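Local coordinates for VP4 protein (Tellina virus 1, PDB 3P06), which probably cleaves the viral polyprotein as a serine protease, caught here as an acyl-enzyme formed with its own C-terminus, at residues L11-G25 and M182-A194. Residues are numbered along the deposited sequence; the frame is centred on the assembly and turned at random.
With GOL (glycerol), chain E; BME (beta-mercaptoethanol), chain F.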
# COMPACT_ATOMS: atom_id res chain seq x y z
N LEU A 11 -2.15 1.28 -4.47
CA LEU A 11 -1.28 2.21 -3.80
C LEU A 11 -1.72 2.42 -2.33
O LEU A 11 -2.89 2.41 -2.02
CB LEU A 11 -1.38 3.57 -4.50
CG LEU A 11 -0.52 3.59 -5.79
CD1 LEU A 11 -0.87 4.84 -6.53
CD2 LEU A 11 0.94 3.54 -5.44
N LEU A 12 -0.77 2.66 -1.45
CA LEU A 12 -1.11 2.96 -0.06
C LEU A 12 -0.15 4.06 0.43
O LEU A 12 1.05 4.02 0.16
CB LEU A 12 -1.03 1.70 0.86
CG LEU A 12 0.36 1.06 0.93
CD1 LEU A 12 0.89 1.19 2.36
CD2 LEU A 12 0.37 -0.47 0.53
N PRO A 13 -0.68 5.03 1.17
CA PRO A 13 0.16 6.10 1.72
C PRO A 13 0.94 5.66 2.96
O PRO A 13 0.47 4.83 3.72
CB PRO A 13 -0.87 7.22 2.06
CG PRO A 13 -2.08 6.47 2.47
CD PRO A 13 -2.11 5.22 1.52
N VAL A 14 2.16 6.19 3.12
CA VAL A 14 2.93 5.99 4.34
C VAL A 14 3.44 7.32 4.84
O VAL A 14 3.59 8.26 4.08
CB VAL A 14 4.15 5.00 4.16
CG1 VAL A 14 3.64 3.67 3.74
CG2 VAL A 14 5.22 5.60 3.10
N LEU A 15 3.72 7.38 6.13
CA LEU A 15 4.31 8.55 6.77
C LEU A 15 5.67 8.22 7.34
O LEU A 15 5.86 7.10 7.79
CB LEU A 15 3.40 9.04 7.89
CG LEU A 15 1.97 9.41 7.48
CD1 LEU A 15 1.25 9.86 8.78
CD2 LEU A 15 1.94 10.53 6.47
N MSE A 16 6.61 9.18 7.33
CA MSE A 16 7.99 8.99 7.75
C MSE A 16 8.37 10.11 8.65
O MSE A 16 8.08 11.28 8.35
CB MSE A 16 8.98 8.94 6.58
CG MSE A 16 8.85 7.61 5.82
SE MSE A 16 9.41 7.56 3.93
CE MSE A 16 8.12 8.89 3.23
N ASP A 17 9.04 9.76 9.75
CA ASP A 17 9.57 10.73 10.70
C ASP A 17 11.10 10.91 10.53
O ASP A 17 11.86 9.97 10.71
CB ASP A 17 9.27 10.25 12.10
CG ASP A 17 9.11 11.36 13.06
OD1 ASP A 17 9.91 12.35 13.03
OD2 ASP A 17 8.15 11.25 13.88
N SER A 18 11.52 12.13 10.18
CA SER A 18 12.94 12.52 10.18
C SER A 18 13.13 13.47 11.33
O SER A 18 13.46 14.66 11.12
CB SER A 18 13.32 13.23 8.88
OG SER A 18 13.04 14.63 8.99
N GLY A 19 12.90 12.96 12.53
CA GLY A 19 12.94 13.76 13.76
C GLY A 19 12.47 15.21 13.76
O GLY A 19 12.08 15.73 14.82
N ARG A 20 12.50 15.88 12.59
CA ARG A 20 12.18 17.31 12.50
C ARG A 20 10.86 17.55 11.79
O ARG A 20 10.12 18.47 12.11
CB ARG A 20 13.32 18.08 11.83
CG ARG A 20 13.18 19.64 11.71
CD ARG A 20 13.74 20.06 10.34
NE ARG A 20 13.56 18.90 9.47
CZ ARG A 20 14.39 18.51 8.51
NH1 ARG A 20 15.50 19.20 8.26
NH2 ARG A 20 14.11 17.40 7.81
N ARG A 21 10.55 16.70 10.83
CA ARG A 21 9.34 16.86 10.04
C ARG A 21 8.72 15.52 9.72
O ARG A 21 9.41 14.49 9.63
CB ARG A 21 9.67 17.58 8.74
CG ARG A 21 8.50 18.38 8.12
CD ARG A 21 8.85 18.93 6.69
NE ARG A 21 10.30 18.90 6.38
CZ ARG A 21 10.88 17.96 5.62
NH1 ARG A 21 10.17 16.98 5.09
NH2 ARG A 21 12.19 18.02 5.39
N ILE A 22 7.41 15.51 9.55
CA ILE A 22 6.74 14.28 9.14
C ILE A 22 6.61 14.45 7.66
O ILE A 22 6.19 15.52 7.23
CB ILE A 22 5.30 14.09 9.69
CG1 ILE A 22 5.21 14.17 11.22
CG2 ILE A 22 4.77 12.69 9.24
CD1 ILE A 22 5.92 13.04 11.96
N SER A 23 7.05 13.48 6.89
CA SER A 23 6.81 13.55 5.47
C SER A 23 6.01 12.33 5.04
O SER A 23 5.75 11.42 5.85
CB SER A 23 8.13 13.75 4.72
OG SER A 23 8.94 12.60 4.93
N GLY A 24 5.56 12.35 3.79
CA GLY A 24 4.66 11.35 3.28
C GLY A 24 5.29 10.66 2.07
O GLY A 24 6.14 11.25 1.42
N GLY A 25 4.93 9.40 1.84
CA GLY A 25 5.30 8.69 0.63
C GLY A 25 4.27 7.60 0.29
O GLY A 25 3.15 7.60 0.82
N MSE A 182 0.21 10.00 -14.38
CA MSE A 182 1.22 9.49 -13.42
C MSE A 182 1.09 10.27 -12.12
O MSE A 182 0.67 11.43 -12.16
CB MSE A 182 2.60 9.73 -14.01
CG MSE A 182 3.83 9.33 -13.19
SE MSE A 182 5.44 10.32 -13.89
CE MSE A 182 5.07 10.53 -15.79
N VAL A 183 1.40 9.62 -11.00
CA VAL A 183 1.50 10.27 -9.72
C VAL A 183 2.92 10.07 -9.26
O VAL A 183 3.55 9.01 -9.52
CB VAL A 183 0.45 9.75 -8.61
CG1 VAL A 183 -0.95 10.30 -8.91
CG2 VAL A 183 0.38 8.20 -8.49
N THR A 184 3.46 11.08 -8.60
CA THR A 184 4.78 10.87 -8.05
C THR A 184 4.77 11.11 -6.52
O THR A 184 3.89 11.82 -6.00
CB THR A 184 5.79 11.73 -8.75
OG1 THR A 184 5.50 13.08 -8.40
CG2 THR A 184 5.66 11.59 -10.28
N PHE A 185 5.75 10.54 -5.81
CA PHE A 185 5.81 10.64 -4.34
C PHE A 185 7.23 10.89 -3.93
O PHE A 185 8.14 10.56 -4.71
CB PHE A 185 5.33 9.34 -3.72
CG PHE A 185 3.98 8.93 -4.16
CD1 PHE A 185 2.82 9.51 -3.56
CD2 PHE A 185 3.84 7.99 -5.17
CE1 PHE A 185 1.52 9.13 -4.00
CE2 PHE A 185 2.53 7.58 -5.59
CZ PHE A 185 1.38 8.17 -5.01
N SER A 186 7.44 11.48 -2.74
CA SER A 186 8.77 11.65 -2.14
C SER A 186 9.25 10.30 -1.61
O SER A 186 8.44 9.42 -1.22
CB SER A 186 8.74 12.63 -0.95
OG SER A 186 8.79 13.97 -1.40
N SER A 187 10.56 10.13 -1.53
CA SER A 187 11.08 8.95 -0.86
C SER A 187 11.74 9.33 0.46
O SER A 187 12.05 10.49 0.70
CB SER A 187 12.06 8.21 -1.77
OG SER A 187 13.00 9.12 -2.34
N GLY A 188 11.94 8.35 1.33
CA GLY A 188 12.70 8.57 2.54
C GLY A 188 13.51 7.35 2.90
O GLY A 188 13.31 6.25 2.37
N LYS A 189 14.43 7.53 3.83
CA LYS A 189 15.17 6.39 4.30
C LYS A 189 14.69 6.05 5.73
O LYS A 189 15.19 5.09 6.36
CB LYS A 189 16.67 6.71 4.24
CG LYS A 189 17.58 5.51 4.29
CD LYS A 189 19.00 5.90 3.89
CE LYS A 189 20.02 5.18 4.74
NZ LYS A 189 21.41 5.57 4.35
N ASN A 190 13.74 6.84 6.23
CA ASN A 190 13.32 6.76 7.63
C ASN A 190 12.26 5.69 7.66
O ASN A 190 11.61 5.52 6.66
CB ASN A 190 12.72 8.12 8.09
CG ASN A 190 13.32 9.36 7.33
OD1 ASN A 190 12.90 9.73 6.17
ND2 ASN A 190 14.22 10.06 8.02
N VAL A 191 12.03 5.01 8.76
CA VAL A 191 10.89 4.05 8.85
C VAL A 191 9.55 4.51 8.21
O VAL A 191 9.04 5.59 8.52
CB VAL A 191 10.67 3.63 10.34
CG1 VAL A 191 9.39 2.75 10.49
CG2 VAL A 191 12.01 2.98 10.94
N ALA A 192 8.96 3.69 7.33
CA ALA A 192 7.67 4.04 6.71
C ALA A 192 6.56 3.43 7.50
O ALA A 192 6.50 2.20 7.63
CB ALA A 192 7.58 3.58 5.22
N GLN A 193 5.70 4.28 8.03
CA GLN A 193 4.55 3.86 8.87
C GLN A 193 3.31 3.80 8.01
O GLN A 193 2.76 4.84 7.60
CB GLN A 193 4.35 4.82 10.09
CG GLN A 193 5.71 5.22 10.72
CD GLN A 193 5.61 6.20 11.89
OE1 GLN A 193 4.58 6.29 12.58
NE2 GLN A 193 6.69 6.93 12.13
N ALA A 194 2.86 2.56 7.78
CA ALA A 194 1.72 2.24 6.92
C ALA A 194 0.55 1.91 7.83
O ALA A 194 0.73 1.66 9.02
CB ALA A 194 2.04 0.97 6.09
C1 GOL E . 2.71 13.49 -2.67
O1 GOL E . 3.24 13.99 -3.90
C2 GOL E . 3.72 13.61 -1.54
O2 GOL E . 4.94 14.30 -1.81
C3 GOL E . 3.96 12.23 -0.95
O3 GOL E . 5.22 11.79 -1.32
C1 BME F . 9.72 5.40 -0.94
C2 BME F . 8.39 5.87 -0.31
O1 BME F . 10.92 5.95 -0.35
S2 BME F . 7.48 6.92 -1.56
O HOH W 1 9.27 7.25 10.58
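The ring of Phe185 meets Leu11 at its edge, Phe185 CZ lying 4.3 Å from Leu11 CD1, while C3 of a glycerol sits at the rim in the ring plane. In this birnavirus VP4 protease of the peptidase S50 family, the C-terminal tail adds a short strand to the mixed sheet, antiparallel to strand 9-18 of the hairpin formed by 9-18 and 21-31. Beside the Phe185 ring Leu11 CD1 and Val183 CG2 reach toward each other tip to tip. Asn190 packs on the turn end of the hairpin, its ND2 3.4 Å from Ser18 CB and its CB against Asp17 O. Between these ends Leu15 and Gln193 form the hydrogen-bonded pair: Gln193 N donates to Leu15 O (2.8 Å, 170°), and Leu15 N to Gln193 O. A water accepts from Asp17 N and Gln193 NE2 and donates to Val191 O, extending the pairing toward the hairpin turn. Ala192 CB packs on Val14 CG2 at 3.8 Å. With CG beside the backbone N (chi1 -73°) and chi2 near extended, the selenomethionine at Met16 sets SE 3.7 Å from Gly188 N. The pairing continues to the acyl end, consistent with cis-cleavage: Ala194 C is ester-linked to OG of Ser102, the predicted nucleophile, and Pro13 lies close to Lys141, the other predicted catalytic residue. Ala194 CB packs against the neighbouring methyls Leu12 CD1 and Val14 CG1, 3.9 Å from each.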